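Local coordinates for putative aldehyde dehydrogenase (Burkholderia cenocepacia, PDB 4YWE), which probably oxidises aldehydes with NAD or NADP as electron acceptor, at residues A57-F62 with G226-S231; G64-A69 with A200-G205; V77-S82 with F120-A125; A115-F120 with R466-E471; E131-P134 with T140-T143. One frame throughout, in Å; residues are numbered along the deposited sequence.

Interaction 1: A57-F62 with G226-S231; sequences AARDAF and GIDHIS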
# COMPACT_ATOMS: atom_id res chain seq x y z
N ALA A 57 19.36 -17.24 -24.07
CA ALA A 57 17.96 -17.38 -24.47
C ALA A 57 17.06 -16.50 -23.60
O ALA A 57 16.15 -15.84 -24.11
CB ALA A 57 17.53 -18.83 -24.38
N ALA A 58 17.32 -16.50 -22.30
CA ALA A 58 16.54 -15.71 -21.36
C ALA A 58 16.64 -14.22 -21.67
O ALA A 58 15.65 -13.50 -21.65
CB ALA A 58 16.98 -15.99 -19.94
N ARG A 59 17.86 -13.76 -21.95
CA ARG A 59 18.10 -12.35 -22.25
C ARG A 59 17.36 -11.90 -23.51
O ARG A 59 16.76 -10.83 -23.53
CB ARG A 59 19.60 -12.08 -22.40
CG ARG A 59 19.94 -10.63 -22.71
CD ARG A 59 19.41 -9.69 -21.63
NE ARG A 59 19.93 -10.05 -20.31
CZ ARG A 59 19.58 -9.44 -19.18
NH1 ARG A 59 20.11 -9.84 -18.03
NH2 ARG A 59 18.71 -8.44 -19.20
N ASP A 60 17.43 -12.73 -24.55
CA ASP A 60 16.73 -12.43 -25.80
C ASP A 60 15.23 -12.39 -25.58
O ASP A 60 14.54 -11.51 -26.10
CB ASP A 60 17.08 -13.46 -26.88
CG ASP A 60 18.54 -13.40 -27.29
OD1 ASP A 60 19.17 -12.33 -27.12
OD2 ASP A 60 19.05 -14.42 -27.79
N ALA A 61 14.72 -13.35 -24.82
CA ALA A 61 13.30 -13.42 -24.52
C ALA A 61 12.85 -12.21 -23.72
O ALA A 61 11.79 -11.64 -23.99
CB ALA A 61 12.98 -14.70 -23.77
N PHE A 62 13.66 -11.81 -22.75
CA PHE A 62 13.33 -10.65 -21.92
C PHE A 62 13.36 -9.37 -22.75
O PHE A 62 12.53 -8.49 -22.58
CB PHE A 62 14.29 -10.53 -20.74
CG PHE A 62 14.04 -9.31 -19.88
CD1 PHE A 62 13.03 -9.32 -18.93
CD2 PHE A 62 14.80 -8.16 -20.04
CE1 PHE A 62 12.79 -8.21 -18.15
CE2 PHE A 62 14.56 -7.05 -19.25
CZ PHE A 62 13.55 -7.07 -18.31
N GLY A 226 25.52 -12.62 -16.60
CA GLY A 226 24.34 -12.27 -17.37
C GLY A 226 23.03 -12.44 -16.63
O GLY A 226 21.96 -12.21 -17.19
N ILE A 227 23.11 -12.85 -15.37
CA ILE A 227 21.94 -13.01 -14.52
C ILE A 227 21.85 -11.80 -13.59
O ILE A 227 22.87 -11.27 -13.16
CB ILE A 227 21.99 -14.34 -13.74
CG1 ILE A 227 21.95 -15.51 -14.72
CG2 ILE A 227 20.84 -14.45 -12.74
CD1 ILE A 227 22.04 -16.87 -14.06
N ASP A 228 20.63 -11.36 -13.29
CA ASP A 228 20.43 -10.12 -12.54
C ASP A 228 19.97 -10.36 -11.11
O ASP A 228 20.07 -9.47 -10.26
CB ASP A 228 19.43 -9.22 -13.27
CG ASP A 228 19.83 -8.97 -14.71
OD1 ASP A 228 20.85 -8.28 -14.93
OD2 ASP A 228 19.12 -9.46 -15.62
N HIS A 229 19.46 -11.55 -10.84
CA HIS A 229 18.96 -11.90 -9.51
C HIS A 229 18.88 -13.42 -9.36
O HIS A 229 18.53 -14.12 -10.31
CB HIS A 229 17.59 -11.27 -9.26
CG HIS A 229 16.91 -11.77 -8.02
ND1 HIS A 229 17.10 -11.18 -6.78
CD2 HIS A 229 16.06 -12.80 -7.82
CE1 HIS A 229 16.38 -11.82 -5.88
NE2 HIS A 229 15.74 -12.81 -6.48
N ILE A 230 19.21 -13.91 -8.17
CA ILE A 230 19.21 -15.35 -7.93
C ILE A 230 18.28 -15.71 -6.78
O ILE A 230 18.32 -15.10 -5.71
CB ILE A 230 20.64 -15.86 -7.64
CG1 ILE A 230 21.56 -15.58 -8.83
CG2 ILE A 230 20.61 -17.36 -7.33
CD1 ILE A 230 22.98 -16.07 -8.63
N SER A 231 17.43 -16.70 -7.02
CA SER A 231 16.57 -17.24 -5.98
C SER A 231 17.09 -18.61 -5.55
O SER A 231 16.97 -19.59 -6.29
CB SER A 231 15.12 -17.35 -6.47
OG SER A 231 14.30 -17.98 -5.51
O HOH W 1 18.22 -6.59 -17.19
O HOH W 2 22.28 -11.63 -19.99

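Interaction 2: G64-A69 with A200-G205; sequences GPWGAA and AGLPAG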
# COMPACT_ATOMS: atom_id res chain seq x y z
N GLY A 64 12.86 -9.26 -25.87
CA GLY A 64 11.94 -9.43 -26.98
C GLY A 64 10.49 -9.67 -26.61
O GLY A 64 9.89 -8.89 -25.87
N PRO A 65 9.92 -10.78 -27.11
CA PRO A 65 8.50 -11.14 -26.97
C PRO A 65 7.98 -11.14 -25.54
O PRO A 65 6.93 -10.57 -25.28
CB PRO A 65 8.45 -12.56 -27.55
CG PRO A 65 9.57 -12.60 -28.53
CD PRO A 65 10.66 -11.77 -27.92
N TRP A 66 8.70 -11.78 -24.62
CA TRP A 66 8.24 -11.89 -23.24
C TRP A 66 8.27 -10.54 -22.53
O TRP A 66 7.36 -10.22 -21.76
CB TRP A 66 9.08 -12.91 -22.47
CG TRP A 66 8.63 -13.15 -21.06
CD1 TRP A 66 9.38 -13.03 -19.93
CD2 TRP A 66 7.32 -13.54 -20.63
NE1 TRP A 66 8.63 -13.33 -18.82
CE2 TRP A 66 7.35 -13.64 -19.22
CE3 TRP A 66 6.12 -13.81 -21.29
CZ2 TRP A 66 6.24 -14.01 -18.47
CZ3 TRP A 66 5.01 -14.17 -20.54
CH2 TRP A 66 5.08 -14.26 -19.15
N GLY A 67 9.30 -9.75 -22.80
CA GLY A 67 9.42 -8.42 -22.21
C GLY A 67 8.46 -7.42 -22.83
O GLY A 67 8.10 -6.42 -22.20
N ALA A 68 8.06 -7.68 -24.07
CA ALA A 68 7.11 -6.81 -24.75
C ALA A 68 5.69 -7.04 -24.23
O ALA A 68 4.81 -6.20 -24.41
CB ALA A 68 7.16 -7.04 -26.26
N ALA A 69 5.48 -8.18 -23.59
CA ALA A 69 4.17 -8.54 -23.06
C ALA A 69 3.79 -7.66 -21.87
O ALA A 69 4.63 -7.35 -21.02
CB ALA A 69 4.15 -10.00 -22.66
N ALA A 200 0.98 -23.55 -22.63
CA ALA A 200 0.18 -22.46 -22.09
C ALA A 200 0.37 -21.17 -22.88
O ALA A 200 -0.46 -20.26 -22.80
CB ALA A 200 0.52 -22.23 -20.62
N GLY A 201 1.46 -21.08 -23.63
CA GLY A 201 1.71 -19.92 -24.46
C GLY A 201 2.89 -19.08 -24.03
O GLY A 201 3.09 -17.97 -24.53
N LEU A 202 3.68 -19.61 -23.10
CA LEU A 202 4.89 -18.93 -22.66
C LEU A 202 5.91 -18.93 -23.79
O LEU A 202 6.28 -19.99 -24.28
CB LEU A 202 5.47 -19.60 -21.41
CG LEU A 202 6.61 -18.87 -20.70
CD1 LEU A 202 6.11 -17.58 -20.07
CD2 LEU A 202 7.25 -19.76 -19.66
N PRO A 203 6.36 -17.74 -24.21
CA PRO A 203 7.31 -17.59 -25.32
C PRO A 203 8.62 -18.34 -25.06
O PRO A 203 9.03 -18.48 -23.91
CB PRO A 203 7.55 -16.08 -25.39
CG PRO A 203 6.35 -15.47 -24.74
CD PRO A 203 5.95 -16.43 -23.66
N ALA A 204 9.26 -18.81 -26.13
CA ALA A 204 10.51 -19.53 -26.02
C ALA A 204 11.60 -18.65 -25.42
O ALA A 204 11.79 -17.51 -25.84
CB ALA A 204 10.94 -20.06 -27.38
N GLY A 205 12.32 -19.19 -24.43
CA GLY A 205 13.39 -18.45 -23.79
C GLY A 205 13.00 -17.85 -22.45
O GLY A 205 13.86 -17.55 -21.63

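Interaction 3: V77-S82 with F120-A125; sequences VLMRLS and FYAGAA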
# COMPACT_ATOMS: atom_id res chain seq x y z
N VAL A 77 -1.14 -16.00 -19.29
CA VAL A 77 -0.24 -17.10 -19.58
C VAL A 77 -0.10 -18.00 -18.36
O VAL A 77 -0.19 -19.22 -18.45
CB VAL A 77 1.14 -16.59 -20.05
CG1 VAL A 77 2.14 -17.74 -20.12
CG2 VAL A 77 1.02 -15.90 -21.39
N LEU A 78 0.11 -17.38 -17.20
CA LEU A 78 0.25 -18.12 -15.95
C LEU A 78 -1.06 -18.80 -15.57
O LEU A 78 -1.06 -19.88 -14.99
CB LEU A 78 0.71 -17.19 -14.83
CG LEU A 78 2.15 -16.69 -14.95
CD1 LEU A 78 2.48 -15.72 -13.82
CD2 LEU A 78 3.12 -17.86 -14.95
N MET A 79 -2.18 -18.16 -15.90
CA MET A 79 -3.49 -18.73 -15.60
C MET A 79 -3.74 -19.97 -16.45
O MET A 79 -4.24 -20.98 -15.96
CB MET A 79 -4.60 -17.71 -15.82
CG MET A 79 -5.97 -18.19 -15.36
SD MET A 79 -5.97 -18.64 -13.61
CE MET A 79 -6.07 -17.03 -12.84
N ARG A 80 -3.40 -19.89 -17.73
CA ARG A 80 -3.52 -21.04 -18.62
C ARG A 80 -2.62 -22.18 -18.14
O ARG A 80 -3.02 -23.34 -18.15
CB ARG A 80 -3.17 -20.67 -20.06
CG ARG A 80 -4.29 -19.96 -20.81
CD ARG A 80 -3.98 -19.84 -22.29
NE ARG A 80 -2.89 -18.91 -22.56
CZ ARG A 80 -3.05 -17.61 -22.78
NH1 ARG A 80 -4.26 -17.08 -22.76
NH2 ARG A 80 -2.00 -16.84 -23.02
N LEU A 81 -1.41 -21.82 -17.71
CA LEU A 81 -0.47 -22.79 -17.17
C LEU A 81 -1.03 -23.42 -15.90
O LEU A 81 -0.88 -24.62 -15.68
CB LEU A 81 0.88 -22.12 -16.87
CG LEU A 81 1.94 -22.97 -16.18
CD1 LEU A 81 2.18 -24.26 -16.95
CD2 LEU A 81 3.23 -22.19 -16.02
N SER A 82 -1.69 -22.60 -15.08
CA SER A 82 -2.33 -23.08 -13.87
C SER A 82 -3.36 -24.17 -14.17
O SER A 82 -3.42 -25.18 -13.48
CB SER A 82 -3.01 -21.92 -13.13
OG SER A 82 -3.70 -22.37 -11.98
N PHE A 120 -2.49 -17.91 -8.36
CA PHE A 120 -2.38 -16.73 -7.50
C PHE A 120 -1.61 -15.61 -8.19
O PHE A 120 -2.07 -14.47 -8.24
CB PHE A 120 -1.71 -17.11 -6.18
CG PHE A 120 -1.54 -15.95 -5.23
CD1 PHE A 120 -2.60 -15.53 -4.44
CD2 PHE A 120 -0.33 -15.29 -5.13
CE1 PHE A 120 -2.45 -14.47 -3.56
CE2 PHE A 120 -0.17 -14.23 -4.25
CZ PHE A 120 -1.23 -13.82 -3.47
N TYR A 121 -0.44 -15.95 -8.73
CA TYR A 121 0.43 -14.95 -9.34
C TYR A 121 -0.12 -14.44 -10.67
O TYR A 121 0.21 -13.34 -11.10
CB TYR A 121 1.84 -15.51 -9.52
CG TYR A 121 2.62 -15.53 -8.22
CD1 TYR A 121 2.66 -14.41 -7.40
CD2 TYR A 121 3.30 -16.67 -7.81
CE1 TYR A 121 3.37 -14.41 -6.22
CE2 TYR A 121 4.01 -16.68 -6.62
CZ TYR A 121 4.04 -15.55 -5.83
OH TYR A 121 4.74 -15.55 -4.65
N ALA A 122 -0.97 -15.24 -11.30
CA ALA A 122 -1.63 -14.83 -12.54
C ALA A 122 -2.48 -13.59 -12.29
O ALA A 122 -2.55 -12.69 -13.13
CB ALA A 122 -2.48 -15.96 -13.09
N GLY A 123 -3.14 -13.56 -11.14
CA GLY A 123 -3.98 -12.43 -10.78
C GLY A 123 -3.22 -11.27 -10.17
O GLY A 123 -3.76 -10.17 -10.04
N ALA A 124 -1.97 -11.51 -9.81
CA ALA A 124 -1.16 -10.49 -9.14
C ALA A 124 -0.34 -9.67 -10.13
O ALA A 124 0.10 -8.56 -9.81
CB ALA A 124 -0.24 -11.14 -8.12
N ALA A 125 -0.13 -10.21 -11.32
CA ALA A 125 0.75 -9.60 -12.32
C ALA A 125 0.41 -8.14 -12.63
O ALA A 125 1.28 -7.27 -12.56
CB ALA A 125 0.71 -10.42 -13.61

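Interaction 4: A115-F120 with R466-E471; sequences ARYFEF and REKGFE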
# COMPACT_ATOMS: atom_id res chain seq x y z
N ALA A 115 -0.19 -25.58 -9.02
CA ALA A 115 -1.25 -24.94 -9.78
C ALA A 115 -1.76 -23.70 -9.05
O ALA A 115 -2.16 -22.72 -9.68
CB ALA A 115 -2.39 -25.91 -10.03
N ARG A 116 -1.75 -23.75 -7.73
CA ARG A 116 -2.23 -22.64 -6.91
C ARG A 116 -1.27 -21.46 -6.99
O ARG A 116 -1.69 -20.30 -7.04
CB ARG A 116 -2.43 -23.08 -5.46
CG ARG A 116 -2.86 -21.97 -4.51
CD ARG A 116 -4.07 -21.21 -5.03
NE ARG A 116 -4.42 -20.09 -4.16
CZ ARG A 116 -5.11 -19.01 -4.55
NH1 ARG A 116 -5.52 -18.91 -5.81
NH2 ARG A 116 -5.38 -18.05 -3.69
N TYR A 117 0.03 -21.75 -7.01
CA TYR A 117 1.04 -20.72 -7.19
C TYR A 117 0.83 -19.94 -8.48
O TYR A 117 0.82 -18.71 -8.48
CB TYR A 117 2.45 -21.32 -7.18
CG TYR A 117 3.03 -21.53 -5.80
CD1 TYR A 117 3.18 -20.46 -4.93
CD2 TYR A 117 3.43 -22.78 -5.38
CE1 TYR A 117 3.71 -20.63 -3.67
CE2 TYR A 117 3.97 -22.97 -4.12
CZ TYR A 117 4.11 -21.89 -3.27
OH TYR A 117 4.64 -22.08 -2.01
N PHE A 118 0.64 -20.67 -9.58
CA PHE A 118 0.46 -20.05 -10.88
C PHE A 118 -0.86 -19.30 -10.96
O PHE A 118 -0.94 -18.23 -11.56
CB PHE A 118 0.54 -21.10 -11.99
CG PHE A 118 1.93 -21.65 -12.20
CD1 PHE A 118 3.04 -20.84 -12.05
CD2 PHE A 118 2.12 -22.99 -12.52
CE1 PHE A 118 4.31 -21.34 -12.24
CE2 PHE A 118 3.39 -23.49 -12.71
CZ PHE A 118 4.49 -22.67 -12.57
N GLU A 119 -1.90 -19.85 -10.33
CA GLU A 119 -3.21 -19.20 -10.28
C GLU A 119 -3.14 -17.88 -9.52
O GLU A 119 -3.68 -16.86 -9.97
CB GLU A 119 -4.24 -20.12 -9.64
CG GLU A 119 -5.63 -19.51 -9.54
CD GLU A 119 -6.59 -20.38 -8.75
OE1 GLU A 119 -6.20 -20.87 -7.67
OE2 GLU A 119 -7.74 -20.56 -9.21
N PHE A 120 -2.49 -17.91 -8.36
CA PHE A 120 -2.38 -16.73 -7.50
C PHE A 120 -1.61 -15.61 -8.19
O PHE A 120 -2.07 -14.47 -8.24
CB PHE A 120 -1.71 -17.11 -6.18
CG PHE A 120 -1.54 -15.95 -5.23
CD1 PHE A 120 -2.60 -15.53 -4.44
CD2 PHE A 120 -0.33 -15.29 -5.13
CE1 PHE A 120 -2.45 -14.47 -3.56
CE2 PHE A 120 -0.17 -14.23 -4.25
CZ PHE A 120 -1.23 -13.82 -3.47
N ARG A 466 12.15 -12.84 1.31
CA ARG A 466 10.84 -13.48 1.41
C ARG A 466 10.34 -13.96 0.05
O ARG A 466 10.47 -13.26 -0.95
CB ARG A 466 9.83 -12.52 2.03
CG ARG A 466 10.14 -12.11 3.47
CD ARG A 466 9.99 -13.29 4.42
NE ARG A 466 10.30 -12.92 5.80
CZ ARG A 466 11.52 -13.01 6.35
NH1 ARG A 466 12.54 -13.45 5.63
NH2 ARG A 466 11.71 -12.66 7.61
N GLU A 467 9.77 -15.16 0.03
CA GLU A 467 9.09 -15.66 -1.15
C GLU A 467 7.70 -16.16 -0.75
O GLU A 467 7.33 -16.09 0.42
CB GLU A 467 9.91 -16.76 -1.84
CG GLU A 467 11.27 -16.26 -2.33
CD GLU A 467 11.84 -17.10 -3.46
OE1 GLU A 467 11.31 -18.20 -3.72
OE2 GLU A 467 12.82 -16.65 -4.09
N LYS A 468 6.94 -16.64 -1.74
CA LYS A 468 5.50 -16.90 -1.60
C LYS A 468 4.74 -15.59 -1.36
O LYS A 468 5.33 -14.56 -1.04
CB LYS A 468 5.19 -17.89 -0.47
CG LYS A 468 5.89 -19.23 -0.55
CD LYS A 468 5.38 -20.15 0.55
CE LYS A 468 6.23 -21.40 0.69
NZ LYS A 468 5.70 -22.29 1.75
N GLY A 469 3.42 -15.64 -1.51
CA GLY A 469 2.58 -14.48 -1.30
C GLY A 469 2.85 -13.33 -2.26
O GLY A 469 3.71 -13.43 -3.13
N PHE A 470 2.12 -12.24 -2.08
CA PHE A 470 2.29 -11.06 -2.93
C PHE A 470 3.65 -10.41 -2.69
O PHE A 470 4.25 -9.87 -3.62
CB PHE A 470 1.16 -10.05 -2.66
CG PHE A 470 1.01 -9.02 -3.74
CD1 PHE A 470 1.79 -7.87 -3.73
CD2 PHE A 470 0.08 -9.19 -4.75
CE1 PHE A 470 1.65 -6.91 -4.73
CE2 PHE A 470 -0.06 -8.23 -5.75
CZ PHE A 470 0.72 -7.10 -5.73
N GLU A 471 4.12 -10.49 -1.45
CA GLU A 471 5.38 -9.88 -1.04
C GLU A 471 6.57 -10.34 -1.88
O GLU A 471 7.56 -9.61 -2.02
CB GLU A 471 5.65 -10.19 0.44
CG GLU A 471 6.91 -9.57 1.02
CD GLU A 471 6.74 -8.10 1.34
OE1 GLU A 471 5.62 -7.58 1.20
OE2 GLU A 471 7.74 -7.46 1.74
O HOH W 3 4.86 -24.24 -0.92

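Interaction 5: E131-P134 with T140-T143; sequences ETLP and TVLT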
# COMPACT_ATOMS: atom_id res chain seq x y z
N GLU A 131 4.42 3.69 -6.93
CA GLU A 131 3.85 4.81 -6.19
C GLU A 131 4.10 6.16 -6.87
O GLU A 131 4.97 6.29 -7.73
CB GLU A 131 4.40 4.86 -4.76
CG GLU A 131 4.08 3.65 -3.91
CD GLU A 131 5.03 2.49 -4.16
OE1 GLU A 131 6.21 2.74 -4.47
OE2 GLU A 131 4.58 1.33 -4.06
N THR A 132 3.31 7.15 -6.47
CA THR A 132 3.63 8.54 -6.74
C THR A 132 3.89 9.20 -5.39
O THR A 132 3.12 9.02 -4.44
CB THR A 132 2.52 9.28 -7.51
OG1 THR A 132 1.38 9.47 -6.66
CG2 THR A 132 2.11 8.49 -8.75
N LEU A 133 4.98 9.96 -5.30
CA LEU A 133 5.43 10.48 -4.02
C LEU A 133 5.30 11.99 -3.94
O LEU A 133 5.63 12.70 -4.89
CB LEU A 133 6.89 10.07 -3.78
CG LEU A 133 7.20 8.58 -3.95
CD1 LEU A 133 8.70 8.33 -3.79
CD2 LEU A 133 6.40 7.75 -2.97
N PRO A 134 4.82 12.49 -2.80
CA PRO A 134 4.76 13.94 -2.56
C PRO A 134 6.15 14.56 -2.63
O PRO A 134 7.07 14.05 -2.00
CB PRO A 134 4.18 14.04 -1.14
CG PRO A 134 3.45 12.75 -0.93
CD PRO A 134 4.25 11.72 -1.68
N THR A 140 6.60 16.18 -10.38
CA THR A 140 5.80 14.97 -10.27
C THR A 140 6.73 13.77 -10.16
O THR A 140 7.54 13.51 -11.05
CB THR A 140 4.85 14.79 -11.47
OG1 THR A 140 3.84 15.80 -11.44
CG2 THR A 140 4.19 13.42 -11.40
N VAL A 141 6.61 13.04 -9.06
CA VAL A 141 7.48 11.90 -8.80
C VAL A 141 6.68 10.61 -8.84
O VAL A 141 5.69 10.46 -8.13
CB VAL A 141 8.21 12.05 -7.46
CG1 VAL A 141 9.01 10.80 -7.14
CG2 VAL A 141 9.11 13.28 -7.48
N LEU A 142 7.10 9.68 -9.69
CA LEU A 142 6.47 8.37 -9.76
C LEU A 142 7.51 7.27 -9.64
O LEU A 142 8.68 7.46 -9.97
CB LEU A 142 5.67 8.20 -11.06
CG LEU A 142 6.40 8.21 -12.40
CD1 LEU A 142 5.60 7.44 -13.44
CD2 LEU A 142 6.66 9.63 -12.88
N THR A 143 7.09 6.11 -9.14
CA THR A 143 7.97 4.96 -9.03
C THR A 143 7.38 3.78 -9.79
O THR A 143 6.17 3.58 -9.81
CB THR A 143 8.21 4.55 -7.57
OG1 THR A 143 7.00 4.02 -7.01
CG2 THR A 143 8.66 5.75 -6.74
O HOH W 4 4.96 13.93 -7.26

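Interaction 1: A57-F62 with G226-S231
The guanidinium of R59 reaches off its helix and meets the carboxylate of D228 and the carbonyl of G226 through a single nitrogen, NH1. The salt bridge is the shorter of the two bonds, with R59 NH1 2.6 Å from D228 OD2. OD2 receives it on the syn side, somewhat out of the carboxylate plane, and the two flat groups stand almost upright to each other, their planes 83° apart. D228 lies at the edge of the guanidinium, without any stacking. R59 NH1 also donates to G226 O at 3.1 Å; this oxygen lies in the guanidinium plane, but the nitrogen sits above the plane of the carbonyl. Bends at chi2 and chi3 (59° and 57°) turn this edge toward the 226-228 turn. Helix 48-63, which carries R59, lies against the Rossmann-like sheet of the aldehyde dehydrogenase fold, with A58 packed on strands 139-155 and 177-182, while the 226-228 turn leads into strand 229-233 of that sheet. Two waters fill out the rim of the guanidinium in its own plane. Water 2 accepts from R59 NE at 2.8 Å and donates to G226 O at 2.9 Å, so the carbonyl is held twice. Water 1 accepts from R59 NH2 at 2.8 Å and makes a weak bond to D228 OD2. D228 OD2 also takes the backbone N-H of V150 in strand 139-155, which probably helps fix the carboxylate, and R59 packs on R437 of the second subunit.

Interaction 2: G64-A69 with A200-G205
The clearest directed contact is a CH-pi interaction: L202 CD1 rests over one face of the W66 indole, 3.7 Å from the centroid of the six-membered ring and 16° off its normal. With CG anti to the backbone N (chi1 -170°), the L202 side chain can bring CD1 over the indole. Apolar packing supplies the rest. P203 approaches the same ring obliquely, with P203 CD 3.5 Å from W66 CE3 and its CG a little farther from that atom. The two side chains cross at about a right angle. A looser touch joins the two prolines, P65 CB to P203 CB at 4.2 Å, towards the solvent side of the patch. The polar end of W66 is satisfied separately: NE1 bonds to N176 O, just ahead of strand 177-182, which probably helps hold the ring in the orientation that L202 meets. G201, at positive phi, closes helix 188-200 in a Schellman motif and starts the chain towards L202 and P203. The contact thus joins the short, weakly bonded helix 65-68 that follows helix 48-63 to the loop running from helix 188-200 to strand 207-209, while helix 71-87 flanks both sides, with R74 against W66 and V77 against L202.

Interaction 3: V77-S82 with F120-A125
A122 CB sits at the centre of the contact, against the backbone and side chains of two successive residues of the facing helix. A122 CB is 3.8 Å from L78 CB and 3.6 Å from M79 N, so the methyl presses on the helix surface itself. M79 closes over it from one side. Its side chain starts out alongside the facing helix, with CG anti to the backbone N (chi1 -173°), and bends at chi2 and chi3 bring the terminal methyl back, M79 CE lying 3.8 Å from A122 CB. L78 CD1 adds a looser touch at 4.4 Å to Y121 CB. With a methyl and no longer side chain at the point of approach, the CA atoms of L78 and A122 come to 5.1 Å, and the helix axes pass 8.0 Å apart. Beyond this first shell, L78 leans on L172 and A173 of helix 160-174. Y121 is probably positioned by the bond of its OH to G469 O and by packing against helices 160-174 and 472-475. S82 OG is hydrogen-bonded to A115 O, a polar tie between the same two helices, and M79 packs on M79 of the third subunit, placing this edge at a subunit interface. The helices run antiparallel, 164° between their directions, a close-packed pair in the helical layer of the Rossmann-like domain of an aldehyde dehydrogenase, with the side chain of Y121 about 10 Å from that of E256, the predicted active-site glutamate.

Interaction 4: A115-F120 with R466-E471
Y117 points its hydroxyl across the aliphatic chain of K468, and the two side chains run obliquely to each other. The phenol oxygen lies close to three successive methylenes: Y117 OH is 3.4 Å from K468 CG, 3.3 Å from CD and 3.2 Å from CE. K468 CG stands at the edge of the tyrosine ring, near its plane, so the lysine passes the rim and the hydroxyl and leaves the ring faces aside. The chain, extended beyond CG, runs past the hydroxyl. Its ammonium end makes a cation-pi contact with F456. One helical turn on, F120 uses a different approach. With CG anti to the backbone N (chi1 179°) the ring swings over to the loop backbone, where F120 CE2 comes 3.7 Å from F470 N, a nitrogen lying at the ring edge. G469 C is equally near CE2 but is met obliquely. The loop 466-471 joins strand 463-464 to helix 472-475, close to the catalytic region of the aldehyde dehydrogenase fold: the side chain of K468 is about 7 Å from that of E256, the predicted active-site residue, and E467 touches E256. Both K468 and G469 have positive phi, and backbone hydrogen bonding of G469 with V452 probably helps hold this bend. On the helix, R116 NH1 forms a salt bridge with E119 OE1 at 2.8 Å, and F120 CB lies over the face of that guanidinium. R116 is also paired with E453 and with D126 of the third subunit, while F120 takes K127 of that subunit in a cation-pi contact.

Interaction 5: E131-P134 with T140-T143
E131 O accepts from T143 N at 2.6 Å, nearly along the C=O axis, and is also approached by the CA-H of L142, whose CA lies 3.3 Å away. The N-H of the same glutamate turns mainly to the threonine hydroxyl: E131 N donates to T143 OG1 at 2.6 Å, with only a weak bond to T143 O beside it. T143 OG1 reaches this N-H by standing between its own backbone N and carbonyl carbon (chi1 69°). Farther along, L133 N bonds to V141 O at 3.0 Å from above the carbonyl plane, and T132 CA lies 3.1 Å from V141 O in a CA-H...O contact. Water 4 then bridges the strands, donating to L133 O and accepting from V141 N at 2.6 Å. T132 and L142 form an antiparallel non-hydrogen-bonded pair. On the other face L133 CB lies against V141 CG1 at 4.0 Å, and L133 CD1 reaches T143 CG2. E131 OE2 forms a salt bridge with R145, whereas T132 OG1 bonds to T143 O of the fourth subunit. These strands make the beta hairpin of an oligomerisation arm like those of other aldehyde dehydrogenases: strand 139-155 also pairs antiparallel with strand 477-485, and E131 and T132 pair with a strand of the fourth subunit, carrying the sheet across the interface.

Interactions 1 to 4 cluster in the Rossmann-like part of the fold. Interactions 3 and 4 have centres 9 Å apart, both use helix 104-124 and share F120; the centre of interaction 2 is about 14 Å from that of interaction 3 and about 13 Å from that of interaction 1, joined through consecutive helices 48-63, 65-68 and 71-87. Interaction 5 stands apart, its centre 27 to 30 Å from the others, yet strand 139-155 runs from its hairpin into the sheet that holds strand 229-233 of interaction 1. Along the chain, interaction 4 crosses interactions 1, 2 and 3, bringing the late 466-471 loop back onto helix 104-124, while interaction 5 extends the same unit towards neighbouring subunits.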